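Local structure of metal-dependent hydrolase (Lactobacillus plantarum, 2F6K) at residues L153-P158 and L174-D179; Q248-M253 and T285-N290; H9-S14 and P33-Q38. The protein probably catalyses a metal-dependent decarboxylation, as a manganese-binding TIM-barrel member of the amidohydrolase superfamily resembling aminocarboxymuconate-semialdehyde decarboxylase. All coordinates share one frame; numbering follows the deposited sequence.

Interaction 1 (L153-P158 and L174-D179); sequences LHPNEP and LGFFMD. With MN (manganese (II) ion), chain C.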
ATOM      1  N   LEU A 153      18.854   8.248  14.465  1.00 25.24           N
ATOM      2  CA  LEU A 153      17.845   7.622  13.623  1.00 25.41           C
ATOM      3  C   LEU A 153      18.436   6.361  13.017  1.00 26.70           C
ATOM      4  O   LEU A 153      19.631   6.311  12.705  1.00 29.31           O
ATOM      5  CB  LEU A 153      17.439   8.536  12.461  1.00 25.62           C
ATOM      6  CG  LEU A 153      16.866   9.934  12.674  1.00 25.83           C
ATOM      7  CD1 LEU A 153      16.381  10.480  11.324  1.00 26.41           C
ATOM      8  CD2 LEU A 153      15.716   9.888  13.660  1.00 31.58           C
ATOM      9  N   HIS A 154      17.618   5.329  12.877  1.00 25.89           N
ATOM     10  CA  HIS A 154      18.089   4.123  12.215  1.00 29.52           C
ATOM     11  C   HIS A 154      17.007   3.714  11.231  1.00 29.92           C
ATOM     12  O   HIS A 154      15.837   3.538  11.590  1.00 27.74           O
ATOM     13  CB  HIS A 154      18.398   2.979  13.181  1.00 31.05           C
ATOM     14  CG  HIS A 154      19.258   1.920  12.567  1.00 33.07           C
ATOM     15  ND1 HIS A 154      18.809   1.085  11.565  1.00 33.54           N
ATOM     16  CD2 HIS A 154      20.565   1.611  12.753  1.00 36.18           C
ATOM     17  CE1 HIS A 154      19.802   0.309  11.162  1.00 35.80           C
ATOM     18  NE2 HIS A 154      20.878   0.609  11.867  1.00 36.03           N
ATOM     19  N   PRO A 155      17.390   3.563   9.961  1.00 32.32           N
ATOM     20  CA  PRO A 155      16.416   3.186   8.939  1.00 30.58           C
ATOM     21  C   PRO A 155      15.755   1.836   9.139  1.00 29.73           C
ATOM     22  O   PRO A 155      16.366   0.882   9.630  1.00 28.60           O
ATOM     23  CB  PRO A 155      17.234   3.253   7.646  1.00 30.72           C
ATOM     24  CG  PRO A 155      18.586   2.799   8.099  1.00 30.22           C
ATOM     25  CD  PRO A 155      18.765   3.537   9.421  1.00 29.19           C
ATOM     26  N   ASN A 156      14.481   1.792   8.775  1.00 28.18           N
ATOM     27  CA  ASN A 156      13.686   0.579   8.814  1.00 31.28           C
ATOM     28  C   ASN A 156      13.067   0.463   7.428  1.00 33.98           C
ATOM     29  O   ASN A 156      13.063   1.431   6.655  1.00 32.76           O
ATOM     30  CB  ASN A 156      12.569   0.677   9.848  1.00 28.95           C
ATOM     31  CG  ASN A 156      13.008   0.233  11.222  1.00 31.52           C
ATOM     32  OD1 ASN A 156      12.375  -0.628  11.833  1.00 28.17           O
ATOM     33  ND2 ASN A 156      14.099   0.818  11.722  1.00 27.68           N
ATOM     34  N   GLU A 157      12.550  -0.718   7.108  1.00 35.46           N
ATOM     35  CA  GLU A 157      11.908  -0.926   5.823  1.00 33.93           C
ATOM     36  C   GLU A 157      10.761   0.067   5.732  1.00 31.54           C
ATOM     37  O   GLU A 157      10.010   0.233   6.686  1.00 30.77           O
ATOM     38  CB  GLU A 157      11.361  -2.353   5.729  1.00 36.25           C
ATOM     39  CG  GLU A 157      10.332  -2.551   4.623  1.00 43.44           C
ATOM     40  CD  GLU A 157       9.931  -4.008   4.444  1.00 48.61           C
ATOM     41  OE1 GLU A 157       9.815  -4.720   5.468  1.00 52.47           O
ATOM     42  OE2 GLU A 157       9.728  -4.434   3.282  1.00 48.51           O
ATOM     43  N   PRO A 158      10.627   0.758   4.589  1.00 30.68           N
ATOM     44  CA  PRO A 158       9.539   1.730   4.419  1.00 29.81           C
ATOM     45  C   PRO A 158       8.201   1.047   4.726  1.00 33.59           C
ATOM     46  O   PRO A 158       8.016  -0.130   4.399  1.00 31.77           O
ATOM     47  CB  PRO A 158       9.669   2.127   2.954  1.00 28.41           C
ATOM     48  CG  PRO A 158      11.150   2.030   2.723  1.00 29.38           C
ATOM     49  CD  PRO A 158      11.507   0.735   3.407  1.00 26.54           C
ATOM     50  N   LEU A 174      18.253  -0.221  -0.797  1.00 30.98           N
ATOM     51  CA  LEU A 174      17.575   0.959  -1.319  1.00 30.20           C
ATOM     52  C   LEU A 174      16.479   1.448  -0.359  1.00 32.31           C
ATOM     53  O   LEU A 174      16.288   2.655  -0.174  1.00 30.87           O
ATOM     54  CB  LEU A 174      16.958   0.654  -2.690  1.00 30.36           C
ATOM     55  CG  LEU A 174      16.081   1.765  -3.277  1.00 30.77           C
ATOM     56  CD1 LEU A 174      16.946   2.963  -3.643  1.00 30.63           C
ATOM     57  CD2 LEU A 174      15.339   1.248  -4.492  1.00 28.78           C
ATOM     58  N   GLY A 175      15.769   0.500   0.249  1.00 30.49           N
ATOM     59  CA  GLY A 175      14.704   0.844   1.173  1.00 29.46           C
ATOM     60  C   GLY A 175      15.143   1.700   2.348  1.00 30.58           C
ATOM     61  O   GLY A 175      14.517   2.721   2.659  1.00 30.85           O
ATOM     62  N   PHE A 176      16.217   1.294   3.014  1.00 29.50           N
ATOM     63  CA  PHE A 176      16.705   2.059   4.151  1.00 29.76           C
ATOM     64  C   PHE A 176      16.939   3.521   3.769  1.00 31.11           C
ATOM     65  O   PHE A 176      16.510   4.432   4.475  1.00 29.03           O
ATOM     66  CB  PHE A 176      18.000   1.449   4.684  1.00 27.70           C
ATOM     67  CG  PHE A 176      17.791   0.296   5.628  1.00 25.62           C
ATOM     68  CD1 PHE A 176      16.512  -0.157   5.933  1.00 23.81           C
ATOM     69  CD2 PHE A 176      18.886  -0.330   6.225  1.00 25.31           C
ATOM     70  CE1 PHE A 176      16.324  -1.220   6.824  1.00 22.96           C
ATOM     71  CE2 PHE A 176      18.711  -1.395   7.117  1.00 25.36           C
ATOM     72  CZ  PHE A 176      17.431  -1.839   7.418  1.00 23.65           C
ATOM     73  N   PHE A 177      17.613   3.747   2.645  1.00 31.19           N
ATOM     74  CA  PHE A 177      17.883   5.106   2.215  1.00 32.44           C
ATOM     75  C   PHE A 177      16.626   5.897   1.934  1.00 33.65           C
ATOM     76  O   PHE A 177      16.525   7.067   2.312  1.00 34.79           O
ATOM     77  CB  PHE A 177      18.788   5.121   0.991  1.00 31.41           C
ATOM     78  CG  PHE A 177      20.247   4.997   1.326  1.00 31.16           C
ATOM     79  CD1 PHE A 177      21.207   5.627   0.545  1.00 31.67           C
ATOM     80  CD2 PHE A 177      20.659   4.274   2.439  1.00 32.69           C
ATOM     81  CE1 PHE A 177      22.553   5.546   0.866  1.00 30.79           C
ATOM     82  CE2 PHE A 177      22.008   4.186   2.769  1.00 33.61           C
ATOM     83  CZ  PHE A 177      22.956   4.827   1.978  1.00 30.40           C
HETATM   84  N   MSE A 178      15.664   5.272   1.274  1.00 34.95           N
HETATM   85  CA  MSE A 178      14.429   5.970   0.980  1.00 34.89           C
HETATM   86  C   MSE A 178      13.753   6.361   2.289  1.00 34.50           C
HETATM   87  O   MSE A 178      13.225   7.472   2.418  1.00 35.82           O
HETATM   88  CB  MSE A 178      13.507   5.092   0.136  1.00 35.48           C
HETATM   89  CG  MSE A 178      14.094   4.734  -1.231  1.00 45.50           C
HETATM   90 SE   MSE A 178      12.821   3.889  -2.454  1.00 57.85          SE
HETATM   91  CE  MSE A 178      12.504   2.241  -1.478  1.00 43.81           C
ATOM     92  N   ASP A 179      13.804   5.473   3.280  1.00 32.00           N
ATOM     93  CA  ASP A 179      13.157   5.771   4.548  1.00 31.77           C
ATOM     94  C   ASP A 179      13.827   6.879   5.344  1.00 30.95           C
ATOM     95  O   ASP A 179      13.144   7.738   5.907  1.00 31.78           O
ATOM     96  CB  ASP A 179      13.040   4.520   5.409  1.00 30.23           C
ATOM     97  CG  ASP A 179      11.707   4.450   6.127  1.00 30.75           C
ATOM     98  OD1 ASP A 179      10.663   4.393   5.443  1.00 31.42           O
ATOM     99  OD2 ASP A 179      11.694   4.469   7.372  1.00 30.12           O
TER
HETATM  100 MN    MN C 402      22.726  -0.172  11.245  1.00 26.54          MN
HETATM  101  O   HOH W   1      22.445   0.020   9.188  1.00 19.83           O
HETATM  102  O   HOH W   2      21.832  -2.283  11.006  1.00 34.63           O

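Interaction 2 (Q248-M253 and T285-N290); sequences QLPTLM and TDLLTN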
ATOM      1  N   GLN A 248      29.289   9.586  -2.165  1.00 31.21           N
ATOM      2  CA  GLN A 248      28.407  10.043  -1.094  1.00 30.84           C
ATOM      3  C   GLN A 248      29.009  10.999  -0.066  1.00 30.84           C
ATOM      4  O   GLN A 248      28.573  12.142   0.040  1.00 29.43           O
ATOM      5  CB  GLN A 248      27.801   8.849  -0.362  1.00 33.76           C
ATOM      6  CG  GLN A 248      26.559   9.212   0.437  1.00 34.51           C
ATOM      7  CD  GLN A 248      26.061   8.071   1.293  1.00 34.79           C
ATOM      8  OE1 GLN A 248      24.902   8.049   1.700  1.00 36.79           O
ATOM      9  NE2 GLN A 248      26.940   7.116   1.577  1.00 37.90           N
ATOM     10  N   LEU A 249      29.994  10.538   0.697  1.00 30.89           N
ATOM     11  CA  LEU A 249      30.609  11.388   1.711  1.00 31.39           C
ATOM     12  C   LEU A 249      31.087  12.734   1.166  1.00 31.57           C
ATOM     13  O   LEU A 249      30.807  13.773   1.760  1.00 30.24           O
ATOM     14  CB  LEU A 249      31.761  10.662   2.403  1.00 31.56           C
ATOM     15  CG  LEU A 249      32.480  11.483   3.479  1.00 32.27           C
ATOM     16  CD1 LEU A 249      31.472  12.220   4.350  1.00 33.63           C
ATOM     17  CD2 LEU A 249      33.355  10.562   4.304  1.00 28.20           C
ATOM     18  N   PRO A 250      31.821  12.735   0.036  1.00 32.62           N
ATOM     19  CA  PRO A 250      32.299  14.003  -0.536  1.00 32.61           C
ATOM     20  C   PRO A 250      31.158  14.999  -0.807  1.00 32.03           C
ATOM     21  O   PRO A 250      31.312  16.204  -0.584  1.00 31.57           O
ATOM     22  CB  PRO A 250      32.998  13.557  -1.818  1.00 29.65           C
ATOM     23  CG  PRO A 250      33.594  12.237  -1.403  1.00 33.23           C
ATOM     24  CD  PRO A 250      32.426  11.587  -0.668  1.00 32.74           C
ATOM     25  N   THR A 251      30.017  14.502  -1.285  1.00 30.12           N
ATOM     26  CA  THR A 251      28.893  15.386  -1.555  1.00 31.04           C
ATOM     27  C   THR A 251      28.375  15.968  -0.234  1.00 30.63           C
ATOM     28  O   THR A 251      28.159  17.179  -0.115  1.00 29.74           O
ATOM     29  CB  THR A 251      27.743  14.642  -2.277  1.00 31.27           C
ATOM     30  OG1 THR A 251      28.181  14.214  -3.573  1.00 36.02           O
ATOM     31  CG2 THR A 251      26.539  15.558  -2.448  1.00 28.67           C
ATOM     32  N   LEU A 252      28.209  15.097   0.756  1.00 30.41           N
ATOM     33  CA  LEU A 252      27.719  15.482   2.073  1.00 32.97           C
ATOM     34  C   LEU A 252      28.567  16.556   2.755  1.00 35.39           C
ATOM     35  O   LEU A 252      28.048  17.376   3.515  1.00 35.90           O
ATOM     36  CB  LEU A 252      27.651  14.251   2.981  1.00 31.62           C
ATOM     37  CG  LEU A 252      27.317  14.531   4.452  1.00 32.20           C
ATOM     38  CD1 LEU A 252      25.867  14.967   4.577  1.00 28.83           C
ATOM     39  CD2 LEU A 252      27.572  13.286   5.287  1.00 31.05           C
HETATM   40  N   MSE A 253      29.868  16.554   2.486  1.00 36.00           N
HETATM   41  CA  MSE A 253      30.761  17.517   3.117  1.00 37.51           C
HETATM   42  C   MSE A 253      30.598  18.947   2.617  1.00 36.21           C
HETATM   43  O   MSE A 253      31.125  19.883   3.222  1.00 33.78           O
HETATM   44  CB  MSE A 253      32.213  17.049   2.987  1.00 39.47           C
HETATM   45  CG  MSE A 253      32.449  15.726   3.711  1.00 49.06           C
HETATM   46 SE   MSE A 253      34.259  15.056   3.671  1.00 61.96          SE
HETATM   47  CE  MSE A 253      34.460  14.952   1.761  1.00 59.06           C
ATOM     48  N   THR A 285      41.941   6.878   1.835  1.00 28.39           N
ATOM     49  CA  THR A 285      41.418   7.648   0.711  1.00 27.16           C
ATOM     50  C   THR A 285      42.099   9.008   0.504  1.00 30.92           C
ATOM     51  O   THR A 285      42.553   9.643   1.453  1.00 28.03           O
ATOM     52  CB  THR A 285      39.905   7.878   0.870  1.00 25.44           C
ATOM     53  OG1 THR A 285      39.401   8.576  -0.276  1.00 20.45           O
ATOM     54  CG2 THR A 285      39.615   8.695   2.143  1.00 21.73           C
ATOM     55  N   ASP A 286      42.157   9.441  -0.752  1.00 35.03           N
ATOM     56  CA  ASP A 286      42.757  10.721  -1.133  1.00 38.32           C
ATOM     57  C   ASP A 286      41.683  11.795  -1.106  1.00 39.43           C
ATOM     58  O   ASP A 286      41.950  12.955  -1.429  1.00 40.36           O
ATOM     59  CB  ASP A 286      43.291  10.671  -2.570  1.00 38.85           C
ATOM     60  CG  ASP A 286      44.555   9.870  -2.705  1.00 42.55           C
ATOM     61  OD1 ASP A 286      44.957   9.612  -3.860  1.00 38.17           O
ATOM     62  OD2 ASP A 286      45.152   9.511  -1.665  1.00 49.51           O
ATOM     63  N   LEU A 287      40.463  11.404  -0.761  1.00 38.67           N
ATOM     64  CA  LEU A 287      39.350  12.347  -0.739  1.00 38.23           C
ATOM     65  C   LEU A 287      39.198  13.066   0.591  1.00 37.61           C
ATOM     66  O   LEU A 287      38.362  13.947   0.730  1.00 38.72           O
ATOM     67  CB  LEU A 287      38.056  11.617  -1.091  1.00 37.16           C
ATOM     68  CG  LEU A 287      38.101  10.996  -2.485  1.00 38.93           C
ATOM     69  CD1 LEU A 287      36.847  10.179  -2.743  1.00 40.88           C
ATOM     70  CD2 LEU A 287      38.253  12.106  -3.512  1.00 36.30           C
ATOM     71  N   LEU A 288      40.013  12.686   1.566  1.00 38.47           N
ATOM     72  CA  LEU A 288      39.963  13.303   2.880  1.00 38.96           C
ATOM     73  C   LEU A 288      41.362  13.668   3.364  1.00 41.01           C
ATOM     74  O   LEU A 288      42.306  12.900   3.177  1.00 40.92           O
ATOM     75  CB  LEU A 288      39.336  12.342   3.887  1.00 35.30           C
ATOM     76  CG  LEU A 288      37.934  11.807   3.612  1.00 35.09           C
ATOM     77  CD1 LEU A 288      37.504  10.950   4.784  1.00 33.12           C
ATOM     78  CD2 LEU A 288      36.967  12.942   3.414  1.00 30.73           C
ATOM     79  N   THR A 289      41.489  14.837   3.988  1.00 42.36           N
ATOM     80  CA  THR A 289      42.770  15.289   4.535  1.00 43.00           C
ATOM     81  C   THR A 289      42.947  14.540   5.853  1.00 44.29           C
ATOM     82  O   THR A 289      41.974  14.016   6.398  1.00 44.14           O
ATOM     83  CB  THR A 289      42.753  16.800   4.852  1.00 43.63           C
ATOM     84  OG1 THR A 289      41.958  17.032   6.026  1.00 46.32           O
ATOM     85  CG2 THR A 289      42.152  17.584   3.689  1.00 39.44           C
ATOM     86  N   ASN A 290      44.172  14.492   6.366  1.00 46.67           N
ATOM     87  CA  ASN A 290      44.435  13.802   7.627  1.00 47.18           C
ATOM     88  C   ASN A 290      43.621  14.395   8.769  1.00 46.87           C
ATOM     89  O   ASN A 290      43.228  13.683   9.693  1.00 45.78           O
ATOM     90  CB  ASN A 290      45.921  13.866   7.987  1.00 51.40           C
ATOM     91  CG  ASN A 290      46.791  13.143   6.985  1.00 56.87           C
ATOM     92  OD1 ASN A 290      46.466  12.036   6.549  1.00 63.63           O
ATOM     93  ND2 ASN A 290      47.910  13.755   6.621  1.00 58.77           N
TER

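Interaction 3 (H9-S14 and P33-Q38); sequences HYLPTS and PEWTPQ. With MN (manganese (II) ion), chain C.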
ATOM      1  N   HIS A   9      26.027  -2.479  16.308  1.00 28.69           N
ATOM      2  CA  HIS A   9      24.879  -3.102  16.971  1.00 29.70           C
ATOM      3  C   HIS A   9      25.077  -4.345  17.845  1.00 31.04           C
ATOM      4  O   HIS A   9      26.117  -5.011  17.808  1.00 29.75           O
ATOM      5  CB  HIS A   9      23.818  -3.442  15.921  1.00 27.77           C
ATOM      6  CG  HIS A   9      23.440  -2.298  15.031  1.00 26.65           C
ATOM      7  ND1 HIS A   9      22.836  -1.153  15.501  1.00 28.49           N
ATOM      8  CD2 HIS A   9      23.556  -2.137  13.690  1.00 28.71           C
ATOM      9  CE1 HIS A   9      22.596  -0.337  14.488  1.00 29.55           C
ATOM     10  NE2 HIS A   9      23.022  -0.910  13.378  1.00 27.06           N
ATOM     11  N   TYR A  10      24.038  -4.647  18.622  1.00 29.83           N
ATOM     12  CA  TYR A  10      24.019  -5.816  19.495  1.00 29.89           C
ATOM     13  C   TYR A  10      22.637  -6.452  19.371  1.00 30.31           C
ATOM     14  O   TYR A  10      21.684  -5.787  18.973  1.00 28.62           O
ATOM     15  CB  TYR A  10      24.298  -5.422  20.954  1.00 31.41           C
ATOM     16  CG  TYR A  10      23.255  -4.532  21.607  1.00 30.85           C
ATOM     17  CD1 TYR A  10      22.516  -4.979  22.701  1.00 32.69           C
ATOM     18  CD2 TYR A  10      23.020  -3.243  21.142  1.00 34.60           C
ATOM     19  CE1 TYR A  10      21.567  -4.163  23.320  1.00 30.30           C
ATOM     20  CE2 TYR A  10      22.072  -2.420  21.756  1.00 34.12           C
ATOM     21  CZ  TYR A  10      21.353  -2.887  22.842  1.00 31.67           C
ATOM     22  OH  TYR A  10      20.425  -2.073  23.449  1.00 35.32           O
ATOM     23  N   LEU A  11      22.527  -7.740  19.689  1.00 31.60           N
ATOM     24  CA  LEU A  11      21.241  -8.425  19.590  1.00 31.09           C
ATOM     25  C   LEU A  11      20.884  -9.228  20.836  1.00 31.51           C
ATOM     26  O   LEU A  11      21.405 -10.320  21.042  1.00 31.03           O
ATOM     27  CB  LEU A  11      21.218  -9.360  18.371  1.00 29.29           C
ATOM     28  CG  LEU A  11      21.180  -8.728  16.971  1.00 32.27           C
ATOM     29  CD1 LEU A  11      22.543  -8.166  16.602  1.00 28.69           C
ATOM     30  CD2 LEU A  11      20.771  -9.768  15.953  1.00 28.53           C
ATOM     31  N   PRO A  12      20.000  -8.683  21.695  1.00 32.83           N
ATOM     32  CA  PRO A  12      19.576  -9.373  22.919  1.00 33.43           C
ATOM     33  C   PRO A  12      18.930 -10.706  22.524  1.00 33.68           C
ATOM     34  O   PRO A  12      18.318 -10.818  21.457  1.00 32.06           O
ATOM     35  CB  PRO A  12      18.557  -8.407  23.524  1.00 33.99           C
ATOM     36  CG  PRO A  12      19.072  -7.068  23.107  1.00 35.49           C
ATOM     37  CD  PRO A  12      19.446  -7.316  21.648  1.00 34.04           C
ATOM     38  N   THR A  13      19.053 -11.718  23.372  1.00 34.10           N
ATOM     39  CA  THR A  13      18.473 -13.006  23.033  1.00 35.03           C
ATOM     40  C   THR A  13      16.963 -12.914  22.840  1.00 34.92           C
ATOM     41  O   THR A  13      16.415 -13.551  21.940  1.00 37.07           O
ATOM     42  CB  THR A  13      18.807 -14.068  24.097  1.00 35.23           C
ATOM     43  OG1 THR A  13      18.533 -13.542  25.397  1.00 40.97           O
ATOM     44  CG2 THR A  13      20.273 -14.457  24.015  1.00 34.29           C
ATOM     45  N   SER A  14      16.293 -12.111  23.663  1.00 33.71           N
ATOM     46  CA  SER A  14      14.845 -11.952  23.555  1.00 30.94           C
ATOM     47  C   SER A  14      14.479 -11.303  22.229  1.00 31.54           C
ATOM     48  O   SER A  14      13.424 -11.579  21.666  1.00 32.57           O
ATOM     49  CB  SER A  14      14.305 -11.094  24.707  1.00 30.97           C
ATOM     50  OG  SER A  14      14.902  -9.807  24.724  1.00 31.29           O
ATOM     51  N   PRO A  33      22.233 -11.583  11.713  1.00 38.34           N
ATOM     52  CA  PRO A  33      23.598 -11.971  12.081  1.00 38.66           C
ATOM     53  C   PRO A  33      23.740 -12.507  13.503  1.00 37.72           C
ATOM     54  O   PRO A  33      22.960 -12.146  14.388  1.00 38.32           O
ATOM     55  CB  PRO A  33      24.379 -10.675  11.873  1.00 38.29           C
ATOM     56  CG  PRO A  33      23.394  -9.647  12.303  1.00 39.31           C
ATOM     57  CD  PRO A  33      22.100 -10.115  11.665  1.00 37.13           C
ATOM     58  N   GLU A  34      24.728 -13.376  13.716  1.00 37.94           N
ATOM     59  CA  GLU A  34      24.986 -13.924  15.047  1.00 39.83           C
ATOM     60  C   GLU A  34      25.808 -12.884  15.802  1.00 40.55           C
ATOM     61  O   GLU A  34      26.579 -12.137  15.198  1.00 41.54           O
ATOM     62  CB  GLU A  34      25.767 -15.234  14.965  1.00 39.65           C
ATOM     63  CG  GLU A  34      25.072 -16.318  14.175  1.00 43.01           C
ATOM     64  CD  GLU A  34      25.791 -17.649  14.254  1.00 45.22           C
ATOM     65  OE1 GLU A  34      27.044 -17.651  14.254  1.00 47.35           O
ATOM     66  OE2 GLU A  34      25.105 -18.692  14.305  1.00 45.57           O
ATOM     67  N   TRP A  35      25.654 -12.837  17.121  1.00 39.55           N
ATOM     68  CA  TRP A  35      26.371 -11.842  17.899  1.00 37.67           C
ATOM     69  C   TRP A  35      26.493 -12.146  19.390  1.00 36.14           C
ATOM     70  O   TRP A  35      25.606 -12.749  19.990  1.00 36.18           O
ATOM     71  CB  TRP A  35      25.672 -10.486  17.734  1.00 37.71           C
ATOM     72  CG  TRP A  35      26.301  -9.386  18.515  1.00 38.12           C
ATOM     73  CD1 TRP A  35      27.272  -8.526  18.088  1.00 39.20           C
ATOM     74  CD2 TRP A  35      26.046  -9.055  19.886  1.00 39.46           C
ATOM     75  NE1 TRP A  35      27.641  -7.680  19.108  1.00 38.74           N
ATOM     76  CE2 TRP A  35      26.905  -7.984  20.224  1.00 40.61           C
ATOM     77  CE3 TRP A  35      25.179  -9.563  20.863  1.00 39.33           C
ATOM     78  CZ2 TRP A  35      26.920  -7.408  21.502  1.00 39.93           C
ATOM     79  CZ3 TRP A  35      25.194  -8.993  22.136  1.00 38.31           C
ATOM     80  CH2 TRP A  35      26.061  -7.926  22.441  1.00 41.67           C
ATOM     81  N   THR A  36      27.609 -11.719  19.969  1.00 35.82           N
ATOM     82  CA  THR A  36      27.881 -11.853  21.397  1.00 32.80           C
ATOM     83  C   THR A  36      28.725 -10.625  21.674  1.00 31.58           C
ATOM     84  O   THR A  36      29.230 -10.007  20.748  1.00 32.68           O
ATOM     85  CB  THR A  36      28.731 -13.107  21.764  1.00 31.05           C
ATOM     86  OG1 THR A  36      30.065 -12.954  21.256  1.00 28.13           O
ATOM     87  CG2 THR A  36      28.095 -14.377  21.215  1.00 23.59           C
ATOM     88  N   PRO A  37      28.877 -10.241  22.945  1.00 32.84           N
ATOM     89  CA  PRO A  37      29.701  -9.048  23.228  1.00 31.90           C
ATOM     90  C   PRO A  37      31.160  -9.217  22.770  1.00 31.47           C
ATOM     91  O   PRO A  37      31.825  -8.253  22.364  1.00 30.86           O
ATOM     92  CB  PRO A  37      29.587  -8.909  24.738  1.00 31.91           C
ATOM     93  CG  PRO A  37      28.196  -9.449  25.015  1.00 29.27           C
ATOM     94  CD  PRO A  37      28.107 -10.667  24.129  1.00 28.26           C
ATOM     95  N   GLN A  38      31.654 -10.447  22.847  1.00 31.76           N
ATOM     96  CA  GLN A  38      33.027 -10.720  22.420  1.00 34.55           C
ATOM     97  C   GLN A  38      33.332 -10.461  20.936  1.00 35.32           C
ATOM     98  O   GLN A  38      34.472 -10.126  20.570  1.00 37.82           O
ATOM     99  CB  GLN A  38      33.412 -12.159  22.736  1.00 36.21           C
ATOM    100  CG  GLN A  38      33.505 -12.465  24.204  1.00 39.53           C
ATOM    101  CD  GLN A  38      34.397 -11.499  24.983  1.00 41.05           C
ATOM    102  OE1 GLN A  38      35.493 -11.126  24.554  1.00 37.97           O
ATOM    103  NE2 GLN A  38      33.928 -11.112  26.154  1.00 41.53           N
TER
HETATM  104 MN    MN C 402      22.726  -0.172  11.245  1.00 26.54          MN
HETATM  105  O   HOH W   3      22.507 -12.609  19.938  1.00 47.19           O
HETATM  106  O   HOH W   1      22.445   0.020   9.188  1.00 19.83           O
HETATM  107  O   HOH W   2      21.832  -2.283  11.006  1.00 34.63           O

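Interaction 1 (L153-P158 and L174-D179)
At the C-terminal end of the fifth strand of the TIM barrel, the loop leaving the metal site packs on helix 171-189, with Pro155 and Pro158 set against Phe176 and Asp179. His154, at the strand's end, binds manganese through NE2 at 2.1 Å. His7, His9, Asp266 and two waters complete the site. The imidazole carries a second bond: His154 ND1 donates to Pro155 O at 3.1 Å, and the acceptor lies in the ring plane. This bond would limit rotation of the imidazole. Asn156 ND2 donates to His154 O at 3.2 Å from above the carbonyl plane, and its OD1 accepts from His60 N. Pro155 O also accepts from Ser58 OG, and it sits 3.5 Å above one face of the Phe176 ring, offset toward the rim. Phe176 brings that face to the loop because CG lies beside its own backbone N (chi1 -83°). Pro155 crosses Phe176 at about a right angle, and their CB atoms are 3.6 Å apart. Glu157 N meets the ring at its edge. Farther along, Pro158 CG rests 3.4 Å from Gly175 O, where the helix has no side chain. The Asp179 side chain passes Pro158 at a slant, with OD1 3.1 Å from Pro158 CA. Its carboxylate is buried and held from elsewhere: OD1 by Tyr131 OH, OD2 by Thr125 OG1 and Asn126 ND2. Met178 touches Met182 of the second subunit. Loop and helix thus meet by van der Waals packing, oxygen on carbon included, while polar bonds hold the His154 imidazole, Asn156 and Asp179.

Interaction 2 (Q248-M253 and T285-N290)
Met253 starts with CG beside its backbone N (chi1 -63°) and bends at chi3 (-58°), which sets its selenium and methyl against Leu288. Leu288 takes the same first torsion and sends its two methyls to different partners. The contact lies at the periphery of the TIM barrel, where short helix 248-252 packs on the connection between helices 272-284 and 290-306. Met253 is a selenomethionine. Its SE is close to Leu288 CD2 at 3.4 Å, and its CE lies 3.6 Å from that same methyl, so the bent end lies against it with both atoms. The other branch, Leu288 CD1, meets Leu249 CD2 at 4.2 Å, and those two side chains cross at about a right angle. Leu282 of helix 272-284 and Ile296 of helix 290-306 also touch Leu288, which is buried between these elements. Nearer the surface, Pro250 CG meets Leu287 CD1 at 4.1 Å. The connection has its own polar structure. Thr289 caps the start of helix 290-306 with its side chain. Thr285 forms an ST turn: its OG1 accepts from Leu287 N at 3.1 Å, with a nearly straight N-H...O angle of 162°.

Interaction 3 (H9-S14 and P33-Q38)
Trp35 lies flat against the backbone of Tyr10 and Leu11, just beyond the metal ligand His9 at the C-terminal end of the first barrel strand. Its CG is anti to the backbone N (chi1 179°), which carries the indole across toward segment 9-14. One face takes Tyr10 CA over its centre, 3.6 Å above the plane. Tyr10 CB makes a CH-pi contact with the six-membered ring, 3.5 Å from the centroid and only 21° off the normal. Leu11 N sits over the same face nearer the rim, 3.4 Å above the plane. The opposite face is met by the backbone N of Pro37, so the indole is sandwiched between two pieces of backbone. The Tyr10 ring turns away, and its OH bonds to Ala76 O of helix 66-86. Leu11 splits its branches between two partners. CD1 approaches Trp35 CB at 4.1 Å, and CD2 lies 3.6 Å from Pro33 O. Its side chain crosses that of Trp35 obliquely. The indole N-H is not spent here: Trp35 NE1 is hydrogen-bonded to Thr40 OG1, and His9 O lies near it at a poor angle. A water joins the backbones instead, donating to Leu11 O at 2.8 Å and to Trp35 O at 3.1 Å. On the inner side, His9 binds manganese through NE2 at 2.3 Å, while its ND1 is bonded to Ser55 O. The Tyr269 ring meets that of His9 nearly at right angles and also touches Leu11 and Pro33. The indole packs on the two residues that follow the metal ligand. Dispersion, CH-pi attraction and one bridging water join the segments, while the polar side-chain atoms of His9, Tyr10 and Trp35 go to the metal, Ser55, Ala76 and Thr40.

From the N terminus, interaction 3 comes first. It closes an 18-residue gap that holds most of helix 13-22 and joins the loop after strand 3-9 to the loop before helix 37-46. Interaction 1 follows, bringing helix 171-189 back onto the loop after strand 150-154 across 15 residues. Interaction 2 is last and spans 31 residues, from helix 248-252 to the turn before helix 290-306. The three stand in series; none nests in or crosses another. Interactions 1 and 3 meet at the manganese, sharing the ion and both waters. Interaction 2 is peripheral, but Gln248 packs on Phe177 of interaction 1, and both contacts touch the second subunit.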